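Local coordinates for superantigen-like protein SSL10 (Staphylococcus aureus subsp. aureus, PDB 6LWT) that probably blocks classical complement activation by binding the Fc region of human IgG and hindering C1q, and probably inhibits plasma clotting through prothrombin, at residues Tyr124-Glu129 and Ile187-Ile192; Lys39-Phe44 and Gln52-Gly57. All blocks are in the same frame, centred on the assembly; numbering follows the deposited sequence.

Contact 1 of 2, residues Tyr124-Glu129 and Ile187-Ile192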
ATOM      1  N   TYR A 124      12.021   4.175   9.414  1.00 19.28           N
ATOM      2  CA  TYR A 124      10.610   3.979   9.114  1.00 20.18           C
ATOM      3  C   TYR A 124      10.317   2.534   9.461  1.00 20.64           C
ATOM      4  O   TYR A 124      10.926   1.640   8.891  1.00 20.98           O
ATOM      5  CB  TYR A 124      10.326   4.221   7.635  1.00 20.26           C
ATOM      6  CG  TYR A 124       8.882   3.989   7.311  1.00 21.70           C
ATOM      7  CD1 TYR A 124       7.921   4.949   7.620  1.00 23.39           C
ATOM      8  CD2 TYR A 124       8.459   2.764   6.776  1.00 22.45           C
ATOM      9  CE1 TYR A 124       6.571   4.721   7.362  1.00 24.37           C
ATOM     10  CE2 TYR A 124       7.119   2.518   6.529  1.00 23.67           C
ATOM     11  CZ  TYR A 124       6.179   3.498   6.812  1.00 24.99           C
ATOM     12  OH  TYR A 124       4.842   3.243   6.556  1.00 28.27           O
ATOM     13  N   TYR A 125       9.421   2.314  10.424  1.00 22.48           N
ATOM     14  CA  TYR A 125       9.254   0.999  11.022  1.00 23.95           C
ATOM     15  C   TYR A 125       8.168   0.193  10.321  1.00 23.80           C
ATOM     16  O   TYR A 125       7.121   0.729   9.963  1.00 25.29           O
ATOM     17  CB  TYR A 125       8.963   1.126  12.530  1.00 26.41           C
ATOM     18  CG  TYR A 125      10.090   1.800  13.265  1.00 27.31           C
ATOM     19  CD1 TYR A 125      11.262   1.109  13.562  1.00 29.07           C
ATOM     20  CD2 TYR A 125      10.001   3.142  13.637  1.00 29.24           C
ATOM     21  CE1 TYR A 125      12.313   1.735  14.220  1.00 29.67           C
ATOM     22  CE2 TYR A 125      11.045   3.778  14.295  1.00 29.36           C
ATOM     23  CZ  TYR A 125      12.195   3.070  14.583  1.00 29.47           C
ATOM     24  OH  TYR A 125      13.235   3.698  15.213  1.00 31.18           O
ATOM     25  N   ILE A 126       8.469  -1.082  10.099  1.00 25.02           N
ATOM     26  CA  ILE A 126       7.549  -2.055   9.539  1.00 26.90           C
ATOM     27  C   ILE A 126       7.534  -3.278  10.469  1.00 29.34           C
ATOM     28  O   ILE A 126       8.571  -3.943  10.633  1.00 28.79           O
ATOM     29  CB  ILE A 126       7.991  -2.474   8.131  1.00 25.64           C
ATOM     30  CG1 ILE A 126       7.990  -1.254   7.203  1.00 25.25           C
ATOM     31  CG2 ILE A 126       7.058  -3.538   7.588  1.00 27.53           C
ATOM     32  CD1 ILE A 126       8.636  -1.496   5.875  1.00 24.96           C
ATOM     33  N   LYS A 127       6.363  -3.576  11.038  1.00 32.50           N
ATOM     34  CA  LYS A 127       6.228  -4.629  12.072  1.00 37.27           C
ATOM     35  C   LYS A 127       6.098  -6.030  11.453  1.00 36.14           C
ATOM     36  O   LYS A 127       6.587  -7.006  12.018  1.00 39.17           O
ATOM     37  CB  LYS A 127       5.022  -4.406  13.007  1.00 41.57           C
ATOM     38  CG  LYS A 127       4.614  -2.977  13.329  1.00 45.92           C
ATOM     39  CD  LYS A 127       5.642  -2.194  14.127  1.00 48.14           C
ATOM     40  CE  LYS A 127       5.456  -0.701  13.891  1.00 49.13           C
ATOM     41  NZ  LYS A 127       6.034   0.117  14.984  1.00 51.81           N
ATOM     42  N   LYS A 128       5.454  -6.120  10.295  1.00 33.90           N
ATOM     43  CA  LYS A 128       5.212  -7.406   9.639  1.00 32.97           C
ATOM     44  C   LYS A 128       6.459  -7.978   8.966  1.00 30.24           C
ATOM     45  O   LYS A 128       7.309  -7.244   8.479  1.00 27.37           O
ATOM     46  CB  LYS A 128       4.123  -7.255   8.578  1.00 35.27           C
ATOM     47  CG  LYS A 128       2.785  -6.755   9.081  1.00 38.09           C
ATOM     48  CD  LYS A 128       1.915  -6.292   7.922  1.00 39.37           C
ATOM     49  CE  LYS A 128       0.459  -6.532   8.260  1.00 41.17           C
ATOM     50  NZ  LYS A 128      -0.465  -5.944   7.273  1.00 40.09           N
ATOM     51  N   GLU A 129       6.536  -9.301   8.907  1.00 27.08           N
ATOM     52  CA  GLU A 129       7.571  -9.998   8.147  1.00 28.32           C
ATOM     53  C   GLU A 129       7.435  -9.769   6.646  1.00 24.07           C
ATOM     54  O   GLU A 129       8.437  -9.745   5.929  1.00 24.11           O
ATOM     55  CB  GLU A 129       7.511 -11.510   8.417  1.00 31.42           C
ATOM     56  CG  GLU A 129       8.425 -12.351   7.533  1.00 35.20           C
ATOM     57  CD  GLU A 129       8.465 -13.824   7.919  1.00 42.04           C
ATOM     58  OE1 GLU A 129       8.615 -14.124   9.128  1.00 47.79           O
ATOM     59  OE2 GLU A 129       8.365 -14.680   7.006  1.00 41.28           O
ATOM     60  N   ILE A 187       6.394  -7.904  -0.554  1.00 22.31           N
ATOM     61  CA  ILE A 187       7.776  -7.549  -0.291  1.00 22.54           C
ATOM     62  C   ILE A 187       8.148  -8.144   1.066  1.00 22.69           C
ATOM     63  O   ILE A 187       7.397  -8.046   2.028  1.00 22.23           O
ATOM     64  CB  ILE A 187       7.999  -6.021  -0.278  1.00 21.82           C
ATOM     65  CG1 ILE A 187       7.587  -5.397  -1.625  1.00 23.18           C
ATOM     66  CG2 ILE A 187       9.462  -5.715   0.053  1.00 22.37           C
ATOM     67  CD1 ILE A 187       7.460  -3.885  -1.589  1.00 24.77           C
ATOM     68  N   GLU A 188       9.322  -8.749   1.122  1.00 23.25           N
ATOM     69  CA  GLU A 188       9.913  -9.241   2.355  1.00 25.22           C
ATOM     70  C   GLU A 188      10.507  -8.049   3.114  1.00 22.05           C
ATOM     71  O   GLU A 188      11.464  -7.435   2.660  1.00 22.15           O
ATOM     72  CB  GLU A 188      10.989 -10.264   1.993  1.00 31.53           C
ATOM     73  CG  GLU A 188      11.615 -10.973   3.181  1.00 38.08           C
ATOM     74  CD  GLU A 188      10.964 -12.295   3.557  1.00 45.64           C
ATOM     75  OE1 GLU A 188      11.528 -12.952   4.467  1.00 50.76           O
ATOM     76  OE2 GLU A 188       9.918 -12.684   2.966  1.00 50.70           O
ATOM     77  N   SER A 189       9.940  -7.728   4.263  1.00 20.92           N
ATOM     78  CA  SER A 189      10.200  -6.464   4.960  1.00 21.84           C
ATOM     79  C   SER A 189      11.672  -6.221   5.322  1.00 23.13           C
ATOM     80  O   SER A 189      12.143  -5.094   5.264  1.00 22.02           O
ATOM     81  CB  SER A 189       9.348  -6.376   6.222  1.00 22.86           C
ATOM     82  OG  SER A 189       7.941  -6.422   5.936  1.00 25.27           O
ATOM     83  N   LYS A 190      12.368  -7.291   5.710  1.00 25.29           N
ATOM     84  CA  LYS A 190      13.802  -7.243   6.068  1.00 27.26           C
ATOM     85  C   LYS A 190      14.730  -6.964   4.881  1.00 25.90           C
ATOM     86  O   LYS A 190      15.883  -6.597   5.081  1.00 25.22           O
ATOM     87  CB  LYS A 190      14.217  -8.576   6.710  1.00 30.58           C
ATOM     88  CG  LYS A 190      14.298  -9.737   5.725  1.00 36.09           C
ATOM     89  CD  LYS A 190      14.989 -10.966   6.300  1.00 43.45           C
ATOM     90  CE  LYS A 190      14.656 -12.268   5.583  1.00 44.58           C
ATOM     91  NZ  LYS A 190      14.918 -12.262   4.119  1.00 47.95           N
ATOM     92  N   GLN A 191      14.242  -7.193   3.660  1.00 23.54           N
ATOM     93  CA  GLN A 191      14.971  -6.870   2.452  1.00 23.42           C
ATOM     94  C   GLN A 191      14.984  -5.404   2.078  1.00 20.63           C
ATOM     95  O   GLN A 191      15.806  -5.009   1.260  1.00 20.72           O
ATOM     96  CB  GLN A 191      14.483  -7.740   1.271  1.00 26.10           C
ATOM     97  CG  GLN A 191      14.864  -9.215   1.427  1.00 30.86           C
ATOM     98  CD  GLN A 191      16.379  -9.411   1.662  1.00 35.92           C
ATOM     99  OE1 GLN A 191      17.184  -9.280   0.739  1.00 41.87           O
ATOM    100  NE2 GLN A 191      16.770  -9.713   2.904  1.00 40.64           N
ATOM    101  N   ILE A 192      14.133  -4.583   2.691  1.00 20.30           N
ATOM    102  CA  ILE A 192      14.065  -3.180   2.318  1.00 20.45           C
ATOM    103  C   ILE A 192      15.310  -2.495   2.884  1.00 21.02           C
ATOM    104  O   ILE A 192      15.576  -2.558   4.088  1.00 20.57           O
ATOM    105  CB  ILE A 192      12.775  -2.495   2.792  1.00 21.35           C
ATOM    106  CG1 ILE A 192      11.534  -3.250   2.287  1.00 21.76           C
ATOM    107  CG2 ILE A 192      12.737  -1.046   2.319  1.00 21.54           C
ATOM    108  CD1 ILE A 192      10.254  -2.824   2.949  1.00 22.40           C
TER
HETATM  109  O   HOH W   1      11.119  -9.854   6.556  1.00 31.05           O
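In the C-terminal beta-grasp domain, the loop between strands 120-123 and 130-132 is pinned to the short 3-10 turn 189-191 that links strands 186-188 and 192-198, and S189, the first residue of that turn, makes both direct hydrogen bonds to the loop segment 124-129. Its hydroxyl OG donates to K128 O at 2.7 Å, arriving from above the carbonyl plane, 44° out of it. One residue further, S189 N donates to E129 O at 3.0 Å with a nearly straight N-H...O angle of 163°. In the serine, OG lies anti to its own carbonyl carbon and beside the backbone N (chi1 -61°), which turns hydroxyl and amide to the same side, toward two consecutive loop carbonyls. E129 O takes a second bond from a water, 2.8 Å away, which in turn accepts from K190 N and thereby ties the next amide of the turn to the same carbonyl. Beside the hydroxyl, the CG2 methyl of I126 packs against S189 OG at 3.4 Å, while its other branch reaches inward until CD1 meets I192 CD1 at 3.6 Å, the two isoleucines crossing at about a right angle. I192 continues this apolar layer onto L136 of helix 133-148 and onto I162 and L164 of strand 159-164. K128 sends its ammonium away from the turn to salt bridges with E135 and D72. At the outer edge, E129 OE2 and E188 OE1 lie 4.4 Å apart; K190 NZ salt-bridges E188 OE1 and K97 forms a long, weak ion pair with E129, which probably ease the repulsion. The chemistry therefore divides in two: consecutive loop carbonyls are held by a serine hydroxyl, an amide and a water, and isoleucine methyls pack on the inner side.

Contact 2 of 2, residues Lys39-Phe44 and Gln52-Gly57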
ATOM      1  N   LYS A  39     -13.810 -15.995 -10.548  1.00 35.68           N
ATOM      2  CA  LYS A  39     -12.443 -16.420 -10.832  1.00 40.72           C
ATOM      3  C   LYS A  39     -11.384 -15.648 -10.043  1.00 39.07           C
ATOM      4  O   LYS A  39     -10.394 -16.235  -9.639  1.00 40.22           O
ATOM      5  CB  LYS A  39     -12.144 -16.377 -12.346  1.00 46.07           C
ATOM      6  CG  LYS A  39     -12.468 -17.680 -13.088  1.00 52.75           C
ATOM      7  CD  LYS A  39     -11.676 -18.867 -12.522  1.00 55.96           C
ATOM      8  CE  LYS A  39     -11.347 -19.952 -13.542  1.00 58.97           C
ATOM      9  NZ  LYS A  39     -12.396 -21.006 -13.623  1.00 61.64           N
ATOM     10  N   ASN A  40     -11.608 -14.361  -9.789  1.00 37.78           N
ATOM     11  CA  ASN A  40     -10.556 -13.495  -9.223  1.00 37.64           C
ATOM     12  C   ASN A  40     -10.973 -12.578  -8.070  1.00 32.09           C
ATOM     13  O   ASN A  40     -10.446 -11.467  -7.939  1.00 31.14           O
ATOM     14  CB  ASN A  40      -9.876 -12.694 -10.336  1.00 39.90           C
ATOM     15  CG  ASN A  40     -10.854 -12.139 -11.335  1.00 44.00           C
ATOM     16  OD1 ASN A  40     -11.755 -11.396 -10.983  1.00 47.62           O
ATOM     17  ND2 ASN A  40     -10.691 -12.521 -12.596  1.00 49.12           N
ATOM     18  N   ASN A  41     -11.847 -13.072  -7.196  1.00 28.75           N
ATOM     19  CA  ASN A  41     -12.154 -12.355  -5.954  1.00 26.93           C
ATOM     20  C   ASN A  41     -12.113 -13.284  -4.757  1.00 26.25           C
ATOM     21  O   ASN A  41     -12.216 -14.519  -4.889  1.00 26.93           O
ATOM     22  CB  ASN A  41     -13.519 -11.645  -6.016  1.00 28.26           C
ATOM     23  CG  ASN A  41     -13.627 -10.658  -7.163  1.00 28.70           C
ATOM     24  OD1 ASN A  41     -13.245  -9.502  -7.045  1.00 33.10           O
ATOM     25  ND2 ASN A  41     -14.186 -11.104  -8.266  1.00 32.20           N
ATOM     26  N   LEU A  42     -11.959 -12.679  -3.591  1.00 21.91           N
ATOM     27  CA  LEU A  42     -12.167 -13.341  -2.335  1.00 22.63           C
ATOM     28  C   LEU A  42     -13.273 -12.601  -1.617  1.00 23.29           C
ATOM     29  O   LEU A  42     -13.399 -11.374  -1.772  1.00 22.97           O
ATOM     30  CB  LEU A  42     -10.914 -13.298  -1.475  1.00 24.06           C
ATOM     31  CG  LEU A  42      -9.672 -13.989  -2.007  1.00 24.73           C
ATOM     32  CD1 LEU A  42      -8.544 -13.824  -0.998  1.00 24.03           C
ATOM     33  CD2 LEU A  42      -9.969 -15.447  -2.278  1.00 25.85           C
ATOM     34  N   ARG A  43     -14.049 -13.347  -0.828  1.00 22.57           N
ATOM     35  CA  ARG A  43     -15.068 -12.773   0.034  1.00 23.29           C
ATOM     36  C   ARG A  43     -14.962 -13.256   1.453  1.00 22.72           C
ATOM     37  O   ARG A  43     -14.738 -14.437   1.727  1.00 23.33           O
ATOM     38  CB  ARG A  43     -16.464 -13.106  -0.490  1.00 22.32           C
ATOM     39  CG  ARG A  43     -16.829 -12.342  -1.744  1.00 22.68           C
ATOM     40  CD  ARG A  43     -18.274 -12.659  -2.120  1.00 23.55           C
ATOM     41  NE  ARG A  43     -18.768 -11.694  -3.081  1.00 24.18           N
ATOM     42  CZ  ARG A  43     -20.031 -11.590  -3.478  1.00 24.64           C
ATOM     43  NH1 ARG A  43     -20.968 -12.415  -3.007  1.00 25.14           N
ATOM     44  NH2 ARG A  43     -20.353 -10.667  -4.368  1.00 25.38           N
ATOM     45  N   PHE A  44     -15.167 -12.333   2.376  1.00 22.84           N
ATOM     46  CA  PHE A  44     -15.303 -12.690   3.767  1.00 23.73           C
ATOM     47  C   PHE A  44     -16.071 -11.616   4.525  1.00 24.27           C
ATOM     48  O   PHE A  44     -16.399 -10.560   3.980  1.00 24.25           O
ATOM     49  CB  PHE A  44     -13.932 -12.934   4.408  1.00 25.37           C
ATOM     50  CG  PHE A  44     -13.024 -11.731   4.407  1.00 24.62           C
ATOM     51  CD1 PHE A  44     -12.314 -11.380   3.268  1.00 26.20           C
ATOM     52  CD2 PHE A  44     -12.863 -10.967   5.552  1.00 26.00           C
ATOM     53  CE1 PHE A  44     -11.462 -10.287   3.265  1.00 24.83           C
ATOM     54  CE2 PHE A  44     -12.005  -9.881   5.562  1.00 26.27           C
ATOM     55  CZ  PHE A  44     -11.307  -9.539   4.417  1.00 26.17           C
ATOM     56  N   GLN A  52     -15.201  -7.720  -0.188  1.00 20.74           N
ATOM     57  CA  GLN A  52     -14.797  -8.376  -1.415  1.00 20.96           C
ATOM     58  C   GLN A  52     -13.446  -7.825  -1.877  1.00 20.08           C
ATOM     59  O   GLN A  52     -13.276  -6.608  -2.071  1.00 19.17           O
ATOM     60  CB  GLN A  52     -15.846  -8.178  -2.516  1.00 21.36           C
ATOM     61  CG  GLN A  52     -15.440  -8.764  -3.869  1.00 22.71           C
ATOM     62  CD  GLN A  52     -16.622  -9.002  -4.804  1.00 23.20           C
ATOM     63  OE1 GLN A  52     -17.640  -9.548  -4.396  1.00 23.80           O
ATOM     64  NE2 GLN A  52     -16.478  -8.606  -6.063  1.00 23.65           N
ATOM     65  N   VAL A  53     -12.496  -8.735  -2.067  1.00 20.01           N
ATOM     66  CA  VAL A  53     -11.145  -8.407  -2.483  1.00 20.68           C
ATOM     67  C   VAL A  53     -10.980  -8.861  -3.932  1.00 22.16           C
ATOM     68  O   VAL A  53     -11.208 -10.042  -4.221  1.00 23.33           O
ATOM     69  CB  VAL A  53     -10.094  -9.164  -1.639  1.00 20.62           C
ATOM     70  CG1 VAL A  53      -8.684  -8.705  -2.006  1.00 21.76           C
ATOM     71  CG2 VAL A  53     -10.394  -9.022  -0.146  1.00 20.47           C
ATOM     72  N   LEU A  54     -10.611  -7.929  -4.809  1.00 22.39           N
ATOM     73  CA  LEU A  54     -10.179  -8.225  -6.163  1.00 23.24           C
ATOM     74  C   LEU A  54      -8.729  -8.683  -6.140  1.00 24.55           C
ATOM     75  O   LEU A  54      -7.859  -7.976  -5.602  1.00 24.39           O
ATOM     76  CB  LEU A  54     -10.327  -6.997  -7.053  1.00 24.37           C
ATOM     77  CG  LEU A  54      -9.830  -7.103  -8.507  1.00 26.19           C
ATOM     78  CD1 LEU A  54     -10.697  -8.049  -9.319  1.00 27.70           C
ATOM     79  CD2 LEU A  54      -9.791  -5.733  -9.153  1.00 28.31           C
ATOM     80  N   LEU A  55      -8.480  -9.862  -6.705  1.00 24.22           N
ATOM     81  CA  LEU A  55      -7.138 -10.390  -6.868  1.00 26.59           C
ATOM     82  C   LEU A  55      -6.598  -9.929  -8.239  1.00 27.20           C
ATOM     83  O   LEU A  55      -7.097 -10.381  -9.262  1.00 26.03           O
ATOM     84  CB  LEU A  55      -7.153 -11.918  -6.769  1.00 26.91           C
ATOM     85  CG  LEU A  55      -7.715 -12.518  -5.479  1.00 27.01           C
ATOM     86  CD1 LEU A  55      -7.837 -14.033  -5.598  1.00 28.59           C
ATOM     87  CD2 LEU A  55      -6.859 -12.161  -4.268  1.00 28.54           C
ATOM     88  N   PRO A  56      -5.592  -9.021  -8.266  1.00 28.56           N
ATOM     89  CA  PRO A  56      -4.967  -8.592  -9.540  1.00 30.64           C
ATOM     90  C   PRO A  56      -4.433  -9.764 -10.378  1.00 32.00           C
ATOM     91  O   PRO A  56      -3.988 -10.769  -9.812  1.00 31.21           O
ATOM     92  CB  PRO A  56      -3.784  -7.725  -9.091  1.00 31.42           C
ATOM     93  CG  PRO A  56      -4.086  -7.317  -7.686  1.00 30.55           C
ATOM     94  CD  PRO A  56      -4.972  -8.362  -7.095  1.00 29.63           C
ATOM     95  N   GLY A  57      -4.475  -9.623 -11.706  1.00 33.43           N
ATOM     96  CA  GLY A  57      -4.103 -10.711 -12.629  1.00 35.33           C
ATOM     97  C   GLY A  57      -2.730 -11.313 -12.362  1.00 37.90           C
ATOM     98  O   GLY A  57      -2.539 -12.524 -12.516  1.00 36.78           O
TER
HETATM   99  O   HOH W   2     -14.012  -7.138  -6.712  1.00 27.62           O
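Q52, in the return strand of the hairpin 41-46/49-54, lies opposite R43 in a non-hydrogen-bonded antiparallel pair. Its OE1 accepts from R43 NE at 2.8 Å and from R43 NH2 at 2.9 Å, a side-on grip in which the oxygen lies 4° out of the guanidinium plane. With CG anti to the backbone N (chi1 176°) and the chain extended beyond it, the amide reaches R43, and its NE2 donates to a water that in turn donates to N41 OD1. V53 and L42 form the hydrogen-bonded pair: V53 N to L42 O and L42 N to V53 O are both 2.8 Å. On the face they share, V53 CG2 also meets the edge of the F44 ring at CE1, 3.8 Å away. L54 turns back to the face of Q52 and N41, its CD1 lying 3.7 Å from N41 OD1. Beyond the strand, L55 N still reaches N40 O at 2.8 Å, and both its methyls bear on L42, CD1 standing 4.0 Å from L42 CG. Within the OB-fold domain the hairpin lies between two further strands: R43 bonds through its backbone to L35 of strand 32-37, whereas Q52 and L54 bond to the parallel strand 85-93, and F44 and V53 add side-chain packing on I32 and A34 and on T88 and V92, respectively.

The two contacts belong to the two domains of the staphylococcal toxin fold, contact 2 to the N-terminal OB-fold domain and contact 1 to the C-terminal beta-grasp domain. Along the chain they follow in series, the hairpin closing well before the loop of contact 1 begins. Their centres are 25 Å apart and their nearest atoms about 12 Å, so they do not touch. A link across the domains instead starts from contact 1, where K128 salt-bridges D72 on strand 71-76. That strand pairs with strand 85-93, the same strand that flanks the hairpin of contact 2; contact 1 is thereby tied, through one salt bridge, to the sheet that contains contact 2.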